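Local coordinates for protein endoglucanase (Ruminococcus champanellensis, PDB 6WQV) that probably hydrolyses internal beta-1,4 linkages of cellulose and related plant polysaccharides such as xylan, as a broad-specificity family 5 endoglucanase, at residues 241-244 / 249-252; 289-294 / 301-306; 162-167 / 172-177; 268-273 / 305-310. All coordinates share one frame; numbering follows the deposited sequence.

Contact 1. Residues 241-244 / 249-252; sequences HSYS and ALNT. With GLC (alpha-D-glucopyranose), chain E.
Apolar contacts of Tyr-243 with Ala-249 and Leu-250 account for most of the 178 Å² buried between these loop segments. Tyr-243 CB lies 3.8 Å from Leu-250 CB and 3.9 Å from Leu-250 CD2. The other methyl, Leu-250 CD1, stands 4.2 Å above the plane of the Tyr-243 ring, displaced toward the rim. Ala-249 CB meets backbone instead, 3.8 Å from Tyr-243 C, where the chain bends in an inverse gamma turn centred on the tyrosine. Both segments belong to the loop that follows barrel strand 236-241, at the C-terminal end of the strands, where TIM-barrel enzymes hold their substrates.

Two hydrogen bonds involve side chains of 241-244. His-241 ND1 is bonded to GLC O1 at 2.9 Å; the sugar oxygen lies near the ring plane, at the edge, and the bond is bent (143°). Within the segment, Ser-242 OG and Ser-244 OG are 2.7 Å apart and hydrogen-bonded.

The remaining contacts with the sugar are van der Waals approaches. Tyr-243 OH, whose hydrogen-bond partner is Gln-288, lies 3.5 Å from GLC C5. Leu-250, with CG anti to the backbone N (chi1 -176°), brings CD1 to 3.8 Å from GLC O6.

Contact 2. Residues 289-294 / 301-306; sequences FGALNK and VLWGEN
This is a buried aromatic contact in which Trp-303, on helix 297-313, lies against the chain leaving barrel strand 284-289 at Phe-289, Gly-290 and Ala-291. The evidence is clearest at Ala-291: its CB sits 3.6 Å from the centroid of the Trp-303 six-membered ring and 11° off the normal, a CH-pi contact over the face. Trp-303 CH2 then touches backbone, 3.5 Å from Gly-290 C. At the same indole corner, Phe-289 CD2 lies 3.6 Å from Trp-303 CH2. The planes of the Phe-289 ring and the Trp-303 six-membered ring are inclined at 33°, with centroids 5.9 Å apart. With chi1 at 166°, Trp-303 CG points away from the backbone N, and the indole reaches Gly-290 and Ala-291. Outside the segments, Tyr-307 stacks on Phe-289, and Trp-303 NE1 donates to Ser-244 O. Cohesion between the segments is therefore mainly dispersion, with Trp-303 spending its N-H on another loop, while Gly-290 O is buried without a hydrogen-bond partner.

Contact 3. Residues 162-167 / 172-177; sequences MNQPRL and NEWNGG. Unlike the reference sequence in segment 162-167: Gln-164 (reference Glu). With GLC (alpha-D-glucopyranose), chain E.
A charged group lies on an indole here: the Arg-166 guanidinium takes Trp-174 over one face and Glu-173 at its edge. With CG between the backbone N and the carbonyl carbon (chi1 69°) and the chain then extended to NE, the guanidinium reaches both. Trp-174 CH2 stands 3.3 Å above the guanidinium plane, and the two planes differ by 22°. Arg-166 CD adds a CH-pi contact, 3.8 Å from the centroid of the Trp-174 six-membered ring. Arg-166 NE makes a salt bridge to Glu-173 OE2 at 2.9 Å (N-H...O 161°); the acceptor uses its anti lone pair, almost in the guanidinium plane. A water joins Arg-166 NH2 to the same OE2, and NH1 donates to Gln-164 O; these bonds fix the guanidinium's rotation. Glu-173 OE1 accepts from Gly-169 N. Trp-174 presents its edge to Gln-164, with CH2 3.6 Å from OE1. Gln-164 OE1 lies 3.0 Å from GLC C1. The preceding residue, Asn-163, donates from ND2 to GLC O2 at 2.9 Å.

Following barrel strand 157-160, Asn-163, Gln-164 and Pro-165 correspond to the family 5 Asn-Glu-Pro motif, with Gln-164 where the reference sequence has Glu, the family's usual acid/base.

Contact 4. Residues 268-273 / 305-310; sequences WTLQEI and ENYLRI
The backbones of helices 263-278 and 297-313 come nearest, within these segments, at Leu-270 and Ile-310, whose CA atoms are 7.2 Å apart. The two helices belong to the outer layer of the beta/alpha (TIM) barrel, where strand 284-289 lies between them in sequence. Of the 169 Å² buried, 93 Å² is on Leu-270, which points toward the partner helix and supplies almost the whole contact surface of its segment. Its two methyls divide the work. CD1 reaches Ile-310 CG2 at 3.6 Å and also comes to 3.8 Å from Tyr-307 O. CD2 lies 4.0 Å from Tyr-307 CZ. With chi1 -64° and chi2 174°, the methyls reach Ile-310 and Tyr-307. The leucine side chain crosses those of Tyr-307 and Ile-310 at about right angles, and CD1 stands over one face of the tyrosine ring.

Tyr-307 meets the leucine with a ring face, while its hydroxyl is hydrogen-bonded to Ser-242 O, in the loop after strand 236-241. Inward, both Leu-270 and Tyr-307 touch Ile-286 of strand 284-289, so the interface continues into the wall of the barrel. Within helix 297-313, Arg-309 NH2 donates to Asn-306 OD1 at 2.9 Å with a nearly straight angle of 172°, in the carbonyl plane of the amide.

How the contacts relate
From the N terminus, contact 3 comes first and folds back the loop after strand 157-160. Contact 1 next closes the loop after strand 236-241; the two meet at the bound glucose, where His-241 packs on Asn-163 and Gln-164. Contact 4 opens on helix 263-278 and closes on helix 297-313. Contact 2 opens later, after strand 284-289, and closes on that same helix, so it lies within the span of contact 4 and shares Glu-305 and Asn-306. No spans cross. Contact 1 is tied to contact 2 through Trp-303 and by a probable hydrogen bond of 2.8 Å between Asn-251 O and Lys-294 NZ, and to contact 4 through Tyr-307.

Contact 1. Residues 241-244 / 249-252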
loop_
_atom_site.group_PDB
_atom_site.type_symbol
_atom_site.label_atom_id
_atom_site.label_comp_id
_atom_site.label_asym_id
_atom_site.label_seq_id
_atom_site.Cartn_x
_atom_site.Cartn_y
_atom_site.Cartn_z
ATOM N N HIS A 241 0.908 1.272 -7.660
ATOM C CA HIS A 241 -0.332 0.505 -7.759
ATOM C C HIS A 241 -0.645 0.332 -9.242
ATOM O O HIS A 241 -0.537 1.282 -10.030
ATOM C CB HIS A 241 -1.495 1.220 -7.066
ATOM C CG HIS A 241 -1.234 1.569 -5.631
ATOM N ND1 HIS A 241 -2.183 2.179 -4.835
ATOM C CD2 HIS A 241 -0.134 1.427 -4.858
ATOM C CE1 HIS A 241 -1.674 2.397 -3.636
ATOM N NE2 HIS A 241 -0.433 1.949 -3.621
ATOM N N SER A 242 -1.010 -0.889 -9.643
ATOM C CA SER A 242 -1.214 -1.164 -11.066
ATOM C C SER A 242 -2.390 -2.118 -11.268
ATOM O O SER A 242 -2.223 -3.330 -11.432
ATOM C CB SER A 242 0.076 -1.662 -11.733
ATOM O OG SER A 242 -0.030 -1.655 -13.145
ATOM N N TYR A 243 -3.592 -1.549 -11.281
ATOM C CA TYR A 243 -4.816 -2.303 -11.551
ATOM C C TYR A 243 -4.992 -2.332 -13.062
ATOM O O TYR A 243 -5.741 -1.548 -13.651
ATOM C CB TYR A 243 -6.003 -1.637 -10.875
ATOM C CG TYR A 243 -6.013 -1.684 -9.373
ATOM C CD1 TYR A 243 -5.287 -0.775 -8.620
ATOM C CD2 TYR A 243 -6.796 -2.606 -8.700
ATOM C CE1 TYR A 243 -5.325 -0.796 -7.233
ATOM C CE2 TYR A 243 -6.842 -2.635 -7.318
ATOM C CZ TYR A 243 -6.099 -1.740 -6.589
ATOM O OH TYR A 243 -6.152 -1.778 -5.218
ATOM N N SER A 244 -4.288 -3.265 -13.700
ATOM C CA SER A 244 -4.104 -3.250 -15.135
ATOM C C SER A 244 -4.523 -4.581 -15.741
ATOM O O SER A 244 -4.235 -5.642 -15.166
ATOM C CB SER A 244 -2.623 -3.002 -15.454
ATOM O OG SER A 244 -2.134 -1.870 -14.749
ATOM N N ALA A 249 -9.880 -4.506 -14.908
ATOM C CA ALA A 249 -9.480 -4.762 -13.531
ATOM C C ALA A 249 -10.108 -3.805 -12.527
ATOM O O ALA A 249 -10.370 -4.202 -11.385
ATOM C CB ALA A 249 -7.955 -4.666 -13.416
ATOM N N LEU A 250 -10.308 -2.540 -12.905
ATOM C CA LEU A 250 -10.696 -1.507 -11.948
ATOM C C LEU A 250 -11.950 -0.734 -12.329
ATOM O O LEU A 250 -12.597 -0.180 -11.432
ATOM C CB LEU A 250 -9.542 -0.513 -11.742
ATOM C CG LEU A 250 -9.717 0.592 -10.698
ATOM C CD1 LEU A 250 -10.092 0.028 -9.333
ATOM C CD2 LEU A 250 -8.438 1.436 -10.599
ATOM N N ASN A 251 -12.324 -0.685 -13.605
ATOM C CA ASN A 251 -13.510 0.043 -14.047
ATOM C C ASN A 251 -14.744 -0.807 -13.781
ATOM O O ASN A 251 -14.936 -1.850 -14.416
ATOM C CB ASN A 251 -13.381 0.338 -15.537
ATOM C CG ASN A 251 -14.496 1.229 -16.065
ATOM O OD1 ASN A 251 -15.460 1.530 -15.361
ATOM N ND2 ASN A 251 -14.366 1.646 -17.319
ATOM N N THR A 252 -15.593 -0.368 -12.848
ATOM C CA THR A 252 -16.796 -1.137 -12.558
ATOM C C THR A 252 -17.750 -1.193 -13.747
ATOM O O THR A 252 -18.614 -2.075 -13.785
ATOM C CB THR A 252 -17.525 -0.591 -11.328
ATOM O OG1 THR A 252 -17.835 0.794 -11.521
ATOM C CG2 THR A 252 -16.674 -0.746 -10.074
HETATM C C1 GLC E . -6.109 2.688 -4.524
HETATM C C2 GLC E . -6.388 2.808 -3.038
HETATM C C3 GLC E . -7.325 1.878 -2.396
HETATM C C4 GLC E . -8.558 1.692 -3.249
HETATM C C5 GLC E . -8.093 1.107 -4.561
HETATM C C6 GLC E . -9.209 0.639 -5.480
HETATM O O1 GLC E . -5.050 1.908 -4.896
HETATM O O2 GLC E . -5.091 2.838 -2.366
HETATM O O3 GLC E . -7.696 2.470 -1.096
HETATM O O4 GLC E . -9.477 0.836 -2.563
HETATM O O5 GLC E . -7.309 2.135 -5.288
HETATM O O6 GLC E . -9.999 1.675 -5.873
#

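Contact 2. Residues 289-294 / 301-306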
loop_
_atom_site.group_PDB
_atom_site.type_symbol
_atom_site.label_atom_id
_atom_site.label_comp_id
_atom_site.label_asym_id
_atom_site.label_seq_id
_atom_site.Cartn_x
_atom_site.Cartn_y
_atom_site.Cartn_z
ATOM N N PHE A 289 -2.612 -4.420 -6.459
ATOM C CA PHE A 289 -3.197 -4.792 -7.745
ATOM C C PHE A 289 -4.424 -5.645 -7.421
ATOM O O PHE A 289 -4.604 -6.111 -6.288
ATOM C CB PHE A 289 -2.194 -5.545 -8.654
ATOM C CG PHE A 289 -2.072 -6.998 -8.330
ATOM C CD1 PHE A 289 -1.488 -7.390 -7.145
ATOM C CD2 PHE A 289 -2.570 -7.978 -9.180
ATOM C CE1 PHE A 289 -1.403 -8.715 -6.811
ATOM C CE2 PHE A 289 -2.480 -9.314 -8.846
ATOM C CZ PHE A 289 -1.896 -9.678 -7.663
ATOM N N GLY A 290 -5.257 -5.861 -8.427
ATOM C CA GLY A 290 -6.435 -6.701 -8.281
ATOM C C GLY A 290 -7.283 -6.555 -9.518
ATOM O O GLY A 290 -7.022 -5.715 -10.381
ATOM N N ALA A 291 -8.292 -7.416 -9.615
ATOM C CA ALA A 291 -9.283 -7.339 -10.684
ATOM C C ALA A 291 -10.650 -7.557 -10.052
ATOM O O ALA A 291 -10.854 -8.539 -9.334
ATOM C CB ALA A 291 -9.039 -8.383 -11.782
ATOM N N LEU A 292 -11.567 -6.633 -10.311
ATOM C CA LEU A 292 -12.901 -6.696 -9.732
ATOM C C LEU A 292 -13.595 -8.001 -10.076
ATOM O O LEU A 292 -13.469 -8.521 -11.188
ATOM C CB LEU A 292 -13.756 -5.593 -10.343
ATOM C CG LEU A 292 -13.387 -4.146 -10.055
ATOM C CD1 LEU A 292 -13.981 -3.240 -11.124
ATOM C CD2 LEU A 292 -13.896 -3.730 -8.703
ATOM N N ASN A 293 -14.405 -8.496 -9.138
ATOM C CA ASN A 293 -15.290 -9.604 -9.460
ATOM C C ASN A 293 -16.390 -9.118 -10.395
ATOM O O ASN A 293 -17.214 -8.281 -10.010
ATOM C CB ASN A 293 -15.953 -10.195 -8.222
ATOM C CG ASN A 293 -17.018 -11.217 -8.592
ATOM O OD1 ASN A 293 -16.858 -11.966 -9.556
ATOM N ND2 ASN A 293 -18.115 -11.233 -7.850
ATOM N N LYS A 294 -16.415 -9.655 -11.617
ATOM C CA LYS A 294 -17.458 -9.377 -12.597
ATOM C C LYS A 294 -18.119 -10.678 -13.034
ATOM O O LYS A 294 -18.611 -10.796 -14.161
ATOM C CB LYS A 294 -16.892 -8.608 -13.792
ATOM C CG LYS A 294 -16.455 -7.189 -13.441
ATOM C CD LYS A 294 -15.724 -6.528 -14.599
ATOM C CE LYS A 294 -15.374 -5.083 -14.279
ATOM N NZ LYS A 294 -14.437 -4.506 -15.283
ATOM N N VAL A 301 -8.903 -15.752 -13.910
ATOM C CA VAL A 301 -7.862 -16.770 -13.757
ATOM C C VAL A 301 -6.767 -16.572 -14.797
ATOM O O VAL A 301 -5.573 -16.616 -14.482
ATOM C CB VAL A 301 -8.474 -18.181 -13.815
ATOM C CG1 VAL A 301 -7.392 -19.248 -13.986
ATOM C CG2 VAL A 301 -9.290 -18.461 -12.554
ATOM N N LEU A 302 -7.151 -16.344 -16.052
ATOM C CA LEU A 302 -6.158 -16.126 -17.097
ATOM C C LEU A 302 -5.370 -14.853 -16.833
ATOM O O LEU A 302 -4.136 -14.831 -16.948
ATOM C CB LEU A 302 -6.862 -16.059 -18.450
ATOM C CG LEU A 302 -5.984 -15.851 -19.681
ATOM C CD1 LEU A 302 -5.065 -17.042 -19.863
ATOM C CD2 LEU A 302 -6.826 -15.623 -20.921
ATOM N N TRP A 303 -6.072 -13.774 -16.481
ATOM C CA TRP A 303 -5.410 -12.524 -16.118
ATOM C C TRP A 303 -4.458 -12.730 -14.947
ATOM O O TRP A 303 -3.302 -12.289 -14.988
ATOM C CB TRP A 303 -6.481 -11.474 -15.788
ATOM C CG TRP A 303 -5.962 -10.267 -15.089
ATOM C CD1 TRP A 303 -5.461 -9.134 -15.662
ATOM C CD2 TRP A 303 -5.888 -10.069 -13.674
ATOM N NE1 TRP A 303 -5.077 -8.239 -14.684
ATOM C CE2 TRP A 303 -5.332 -8.793 -13.457
ATOM C CE3 TRP A 303 -6.241 -10.851 -12.572
ATOM C CZ2 TRP A 303 -5.118 -8.281 -12.175
ATOM C CZ3 TRP A 303 -6.024 -10.345 -11.300
ATOM C CH2 TRP A 303 -5.460 -9.077 -11.115
ATOM N N GLY A 304 -4.915 -13.419 -13.902
ATOM C CA GLY A 304 -4.111 -13.540 -12.698
ATOM C C GLY A 304 -2.869 -14.386 -12.890
ATOM O O GLY A 304 -1.793 -14.043 -12.378
ATOM N N GLU A 305 -2.992 -15.509 -13.603
ATOM C CA GLU A 305 -1.814 -16.317 -13.890
ATOM C C GLU A 305 -0.764 -15.489 -14.618
ATOM O O GLU A 305 0.424 -15.532 -14.283
ATOM C CB GLU A 305 -2.179 -17.517 -14.765
ATOM C CG GLU A 305 -3.171 -18.501 -14.190
ATOM C CD GLU A 305 -3.480 -19.631 -15.163
ATOM O OE1 GLU A 305 -3.580 -19.365 -16.382
ATOM O OE2 GLU A 305 -3.614 -20.785 -14.707
ATOM N N ASN A 306 -1.192 -14.720 -15.617
ATOM C CA ASN A 306 -0.235 -13.979 -16.431
ATOM C C ASN A 306 0.317 -12.770 -15.688
ATOM O O ASN A 306 1.500 -12.443 -15.838
ATOM C CB ASN A 306 -0.884 -13.585 -17.751
ATOM C CG ASN A 306 -0.913 -14.726 -18.726
ATOM O OD1 ASN A 306 0.103 -15.044 -19.345
ATOM N ND2 ASN A 306 -2.066 -15.379 -18.850
#

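Contact 3. Residues 162-167 / 172-177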
loop_
_atom_site.group_PDB
_atom_site.type_symbol
_atom_site.label_atom_id
_atom_site.label_comp_id
_atom_site.label_asym_id
_atom_site.label_seq_id
_atom_site.Cartn_x
_atom_site.Cartn_y
_atom_site.Cartn_z
ATOM N N MET A 162 3.382 7.396 2.336
ATOM C CA MET A 162 2.116 7.912 1.839
ATOM C C MET A 162 1.532 6.846 0.925
ATOM O O MET A 162 2.222 5.905 0.525
ATOM C CB MET A 162 2.292 9.193 1.018
ATOM C CG MET A 162 2.850 10.367 1.784
ATOM S SD MET A 162 3.026 11.805 0.733
ATOM C CE MET A 162 4.505 11.391 -0.175
ATOM N N ASN A 163 0.263 7.017 0.563
ATOM C CA ASN A 163 -0.412 6.054 -0.301
ATOM C C ASN A 163 -0.510 6.539 -1.742
ATOM O O ASN A 163 0.255 6.088 -2.599
ATOM C CB ASN A 163 -1.795 5.727 0.254
ATOM C CG ASN A 163 -2.543 4.723 -0.591
ATOM O OD1 ASN A 163 -1.985 3.702 -0.986
ATOM N ND2 ASN A 163 -3.803 5.025 -0.887
ATOM N N GLN A 164 -1.456 7.435 -2.014
ATOM C CA GLN A 164 -1.706 7.945 -3.363
ATOM C C GLN A 164 -1.835 9.460 -3.334
ATOM O O GLN A 164 -2.890 10.013 -3.651
ATOM C CB GLN A 164 -2.967 7.319 -3.952
ATOM C CG GLN A 164 -2.795 5.901 -4.386
ATOM C CD GLN A 164 -3.959 5.416 -5.208
ATOM O OE1 GLN A 164 -5.117 5.554 -4.811
ATOM N NE2 GLN A 164 -3.663 4.869 -6.384
ATOM N N PRO A 165 -0.769 10.166 -2.952
ATOM C CA PRO A 165 -0.841 11.634 -2.926
ATOM C C PRO A 165 -1.179 12.180 -4.306
ATOM O O PRO A 165 -0.612 11.757 -5.317
ATOM C CB PRO A 165 0.566 12.044 -2.480
ATOM C CG PRO A 165 1.446 10.909 -2.938
ATOM C CD PRO A 165 0.595 9.669 -2.721
ATOM N N ARG A 166 -2.119 13.120 -4.349
ATOM C CA ARG A 166 -2.664 13.546 -5.630
ATOM C C ARG A 166 -3.483 14.817 -5.446
ATOM O O ARG A 166 -3.726 15.268 -4.324
ATOM C CB ARG A 166 -3.531 12.437 -6.227
ATOM C CG ARG A 166 -4.820 12.212 -5.447
ATOM C CD ARG A 166 -5.499 10.927 -5.858
ATOM N NE ARG A 166 -6.763 10.705 -5.158
ATOM C CZ ARG A 166 -6.870 10.088 -3.987
ATOM N NH1 ARG A 166 -5.793 9.640 -3.365
ATOM N NH2 ARG A 166 -8.067 9.918 -3.435
ATOM N N LEU A 167 -3.895 15.394 -6.576
ATOM C CA LEU A 167 -4.740 16.587 -6.574
ATOM C C LEU A 167 -6.198 16.170 -6.679
ATOM O O LEU A 167 -6.745 16.014 -7.771
ATOM C CB LEU A 167 -4.384 17.486 -7.747
ATOM C CG LEU A 167 -3.106 18.300 -7.632
ATOM C CD1 LEU A 167 -2.858 18.972 -8.979
ATOM C CD2 LEU A 167 -3.212 19.306 -6.505
ATOM N N ASN A 172 -7.076 16.359 -13.853
ATOM C CA ASN A 172 -6.058 15.338 -14.050
ATOM C C ASN A 172 -5.661 14.659 -12.745
ATOM O O ASN A 172 -4.543 14.154 -12.614
ATOM C CB ASN A 172 -4.850 15.924 -14.774
ATOM C CG ASN A 172 -5.158 16.246 -16.215
ATOM O OD1 ASN A 172 -5.394 15.346 -17.020
ATOM N ND2 ASN A 172 -5.181 17.532 -16.545
ATOM N N GLU A 173 -6.589 14.611 -11.785
ATOM C CA GLU A 173 -6.328 13.951 -10.512
ATOM C C GLU A 173 -5.664 12.592 -10.707
ATOM O O GLU A 173 -4.673 12.273 -10.040
ATOM C CB GLU A 173 -7.636 13.798 -9.732
ATOM C CG GLU A 173 -7.523 12.840 -8.559
ATOM C CD GLU A 173 -8.776 12.778 -7.700
ATOM O OE1 GLU A 173 -9.749 13.505 -7.986
ATOM O OE2 GLU A 173 -8.783 12.003 -6.722
ATOM N N TRP A 174 -6.204 11.771 -11.615
ATOM C CA TRP A 174 -5.707 10.420 -11.857
ATOM C C TRP A 174 -4.931 10.322 -13.164
ATOM O O TRP A 174 -4.839 9.239 -13.757
ATOM C CB TRP A 174 -6.854 9.411 -11.848
ATOM C CG TRP A 174 -7.625 9.381 -10.567
ATOM C CD1 TRP A 174 -8.860 9.915 -10.344
ATOM C CD2 TRP A 174 -7.219 8.780 -9.330
ATOM N NE1 TRP A 174 -9.246 9.689 -9.046
ATOM C CE2 TRP A 174 -8.258 8.990 -8.402
ATOM C CE3 TRP A 174 -6.075 8.087 -8.915
ATOM C CZ2 TRP A 174 -8.192 8.533 -7.086
ATOM C CZ3 TRP A 174 -6.012 7.632 -7.607
ATOM C CH2 TRP A 174 -7.064 7.860 -6.709
ATOM N N ASN A 175 -4.375 11.437 -13.624
ATOM C CA ASN A 175 -3.585 11.500 -14.843
ATOM C C ASN A 175 -2.378 12.398 -14.628
ATOM O O ASN A 175 -2.046 13.238 -15.469
ATOM C CB ASN A 175 -4.420 12.004 -16.017
ATOM C CG ASN A 175 -3.705 11.857 -17.342
ATOM O OD1 ASN A 175 -2.979 10.889 -17.564
ATOM N ND2 ASN A 175 -3.895 12.829 -18.227
ATOM N N GLY A 176 -1.730 12.266 -13.470
ATOM C CA GLY A 176 -0.466 12.926 -13.223
ATOM C C GLY A 176 -0.543 14.275 -12.547
ATOM O O GLY A 176 0.508 14.842 -12.215
ATOM N N GLY A 177 -1.739 14.822 -12.341
ATOM C CA GLY A 177 -1.844 16.091 -11.636
ATOM C C GLY A 177 -1.228 17.210 -12.453
ATOM O O GLY A 177 -1.479 17.335 -13.658
HETATM C C1 GLC E . -6.109 2.688 -4.524
HETATM C C2 GLC E . -6.388 2.808 -3.038
HETATM C C3 GLC E . -7.325 1.878 -2.396
HETATM C C4 GLC E . -8.558 1.692 -3.249
HETATM C C5 GLC E . -8.093 1.107 -4.561
HETATM C C6 GLC E . -9.209 0.639 -5.480
HETATM O O1 GLC E . -5.050 1.908 -4.896
HETATM O O2 GLC E . -5.091 2.838 -2.366
HETATM O O3 GLC E . -7.696 2.470 -1.096
HETATM O O4 GLC E . -9.477 0.836 -2.563
HETATM O O5 GLC E . -7.309 2.135 -5.288
HETATM O O6 GLC E . -9.999 1.675 -5.873
HETATM O O HOH W 1 -10.422 10.660 -4.951
#

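Contact 4. Residues 268-273 / 305-310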
loop_
_atom_site.group_PDB
_atom_site.type_symbol
_atom_site.label_atom_id
_atom_site.label_comp_id
_atom_site.label_asym_id
_atom_site.label_seq_id
_atom_site.Cartn_x
_atom_site.Cartn_y
_atom_site.Cartn_z
ATOM N N TRP A 268 3.436 -5.075 -21.578
ATOM C CA TRP A 268 3.953 -3.725 -21.779
ATOM C C TRP A 268 3.846 -2.914 -20.497
ATOM O O TRP A 268 4.797 -2.232 -20.097
ATOM C CB TRP A 268 3.183 -3.032 -22.899
ATOM C CG TRP A 268 3.705 -1.662 -23.211
ATOM C CD1 TRP A 268 4.670 -1.349 -24.124
ATOM C CD2 TRP A 268 3.304 -0.422 -22.608
ATOM N NE1 TRP A 268 4.895 0.006 -24.130
ATOM C CE2 TRP A 268 4.069 0.598 -23.210
ATOM C CE3 TRP A 268 2.377 -0.074 -21.621
ATOM C CZ2 TRP A 268 3.936 1.941 -22.859
ATOM C CZ3 TRP A 268 2.243 1.262 -21.275
ATOM C CH2 TRP A 268 3.019 2.251 -21.893
ATOM N N THR A 269 2.688 -2.976 -19.838
ATOM C CA THR A 269 2.473 -2.202 -18.621
ATOM C C THR A 269 3.470 -2.585 -17.538
ATOM O O THR A 269 4.071 -1.714 -16.897
ATOM C CB THR A 269 1.030 -2.405 -18.155
ATOM O OG1 THR A 269 0.146 -1.846 -19.135
ATOM C CG2 THR A 269 0.799 -1.757 -16.801
ATOM N N LEU A 270 3.667 -3.887 -17.315
ATOM C CA LEU A 270 4.575 -4.315 -16.258
ATOM C C LEU A 270 6.023 -4.038 -16.634
ATOM O O LEU A 270 6.829 -3.656 -15.778
ATOM C CB LEU A 270 4.331 -5.788 -15.922
ATOM C CG LEU A 270 2.932 -6.044 -15.356
ATOM C CD1 LEU A 270 2.661 -7.528 -15.173
ATOM C CD2 LEU A 270 2.721 -5.318 -14.025
ATOM N N GLN A 271 6.366 -4.204 -17.913
ATOM C CA GLN A 271 7.704 -3.855 -18.379
ATOM C C GLN A 271 8.007 -2.380 -18.148
ATOM O O GLN A 271 9.158 -2.019 -17.874
ATOM C CB GLN A 271 7.835 -4.198 -19.864
ATOM C CG GLN A 271 9.176 -3.875 -20.486
ATOM C CD GLN A 271 9.236 -4.242 -21.965
ATOM O OE1 GLN A 271 9.952 -5.166 -22.355
ATOM N NE2 GLN A 271 8.482 -3.522 -22.791
ATOM N N GLU A 272 6.991 -1.516 -18.239
ATOM C CA GLU A 272 7.222 -0.091 -18.009
ATOM C C GLU A 272 7.610 0.175 -16.557
ATOM O O GLU A 272 8.452 1.041 -16.284
ATOM C CB GLU A 272 5.974 0.714 -18.371
ATOM C CG GLU A 272 5.740 0.865 -19.856
ATOM C CD GLU A 272 6.838 1.646 -20.538
ATOM O OE1 GLU A 272 6.931 2.869 -20.302
ATOM O OE2 GLU A 272 7.618 1.034 -21.299
ATOM N N ILE A 273 6.987 -0.532 -15.615
ATOM C CA ILE A 273 7.390 -0.412 -14.216
ATOM C C ILE A 273 8.834 -0.859 -14.045
ATOM O O ILE A 273 9.635 -0.198 -13.371
ATOM C CB ILE A 273 6.428 -1.204 -13.310
ATOM C CG1 ILE A 273 5.003 -0.663 -13.468
ATOM C CG2 ILE A 273 6.888 -1.148 -11.862
ATOM C CD1 ILE A 273 3.918 -1.503 -12.814
ATOM N N GLU A 305 -2.992 -15.509 -13.603
ATOM C CA GLU A 305 -1.814 -16.317 -13.890
ATOM C C GLU A 305 -0.764 -15.489 -14.618
ATOM O O GLU A 305 0.424 -15.532 -14.283
ATOM C CB GLU A 305 -2.179 -17.517 -14.765
ATOM C CG GLU A 305 -3.171 -18.501 -14.190
ATOM C CD GLU A 305 -3.480 -19.631 -15.163
ATOM O OE1 GLU A 305 -3.580 -19.365 -16.382
ATOM O OE2 GLU A 305 -3.614 -20.785 -14.707
ATOM N N ASN A 306 -1.192 -14.720 -15.617
ATOM C CA ASN A 306 -0.235 -13.979 -16.431
ATOM C C ASN A 306 0.317 -12.770 -15.688
ATOM O O ASN A 306 1.500 -12.443 -15.838
ATOM C CB ASN A 306 -0.884 -13.585 -17.751
ATOM C CG ASN A 306 -0.913 -14.726 -18.726
ATOM O OD1 ASN A 306 0.103 -15.044 -19.345
ATOM N ND2 ASN A 306 -2.066 -15.379 -18.850
ATOM N N TYR A 307 -0.511 -12.090 -14.890
ATOM C CA TYR A 307 -0.018 -10.951 -14.115
ATOM C C TYR A 307 1.158 -11.371 -13.234
ATOM O O TYR A 307 2.241 -10.770 -13.288
ATOM C CB TYR A 307 -1.163 -10.349 -13.288
ATOM C CG TYR A 307 -0.899 -8.943 -12.757
ATOM C CD1 TYR A 307 0.095 -8.721 -11.822
ATOM C CD2 TYR A 307 -1.645 -7.858 -13.194
ATOM C CE1 TYR A 307 0.344 -7.459 -11.341
ATOM C CE2 TYR A 307 -1.401 -6.589 -12.717
ATOM C CZ TYR A 307 -0.403 -6.398 -11.793
ATOM O OH TYR A 307 -0.144 -5.146 -11.294
ATOM N N LEU A 308 0.981 -12.428 -12.437
ATOM C CA LEU A 308 2.038 -12.849 -11.526
ATOM C C LEU A 308 3.237 -13.412 -12.279
ATOM O O LEU A 308 4.388 -13.187 -11.875
ATOM C CB LEU A 308 1.502 -13.862 -10.521
ATOM C CG LEU A 308 0.809 -13.311 -9.281
ATOM C CD1 LEU A 308 1.780 -12.526 -8.392
ATOM C CD2 LEU A 308 -0.377 -12.438 -9.626
ATOM N N ARG A 309 2.999 -14.153 -13.370
ATOM C CA ARG A 309 4.103 -14.695 -14.154
ATOM C C ARG A 309 4.955 -13.571 -14.725
ATOM O O ARG A 309 6.188 -13.594 -14.627
ATOM C CB ARG A 309 3.578 -15.594 -15.283
ATOM C CG ARG A 309 4.664 -16.216 -16.179
ATOM C CD ARG A 309 4.122 -16.977 -17.402
ATOM N NE ARG A 309 3.275 -16.126 -18.229
ATOM C CZ ARG A 309 3.739 -15.235 -19.096
ATOM N NH1 ARG A 309 5.046 -15.085 -19.259
ATOM N NH2 ARG A 309 2.892 -14.492 -19.798
ATOM N N ILE A 310 4.308 -12.577 -15.329
ATOM C CA ILE A 310 5.055 -11.476 -15.929
ATOM C C ILE A 310 5.746 -10.646 -14.851
ATOM O O ILE A 310 6.926 -10.290 -14.990
ATOM C CB ILE A 310 4.130 -10.624 -16.816
ATOM C CG1 ILE A 310 3.603 -11.444 -17.996
ATOM C CG2 ILE A 310 4.884 -9.415 -17.341
ATOM C CD1 ILE A 310 2.437 -10.790 -18.727
#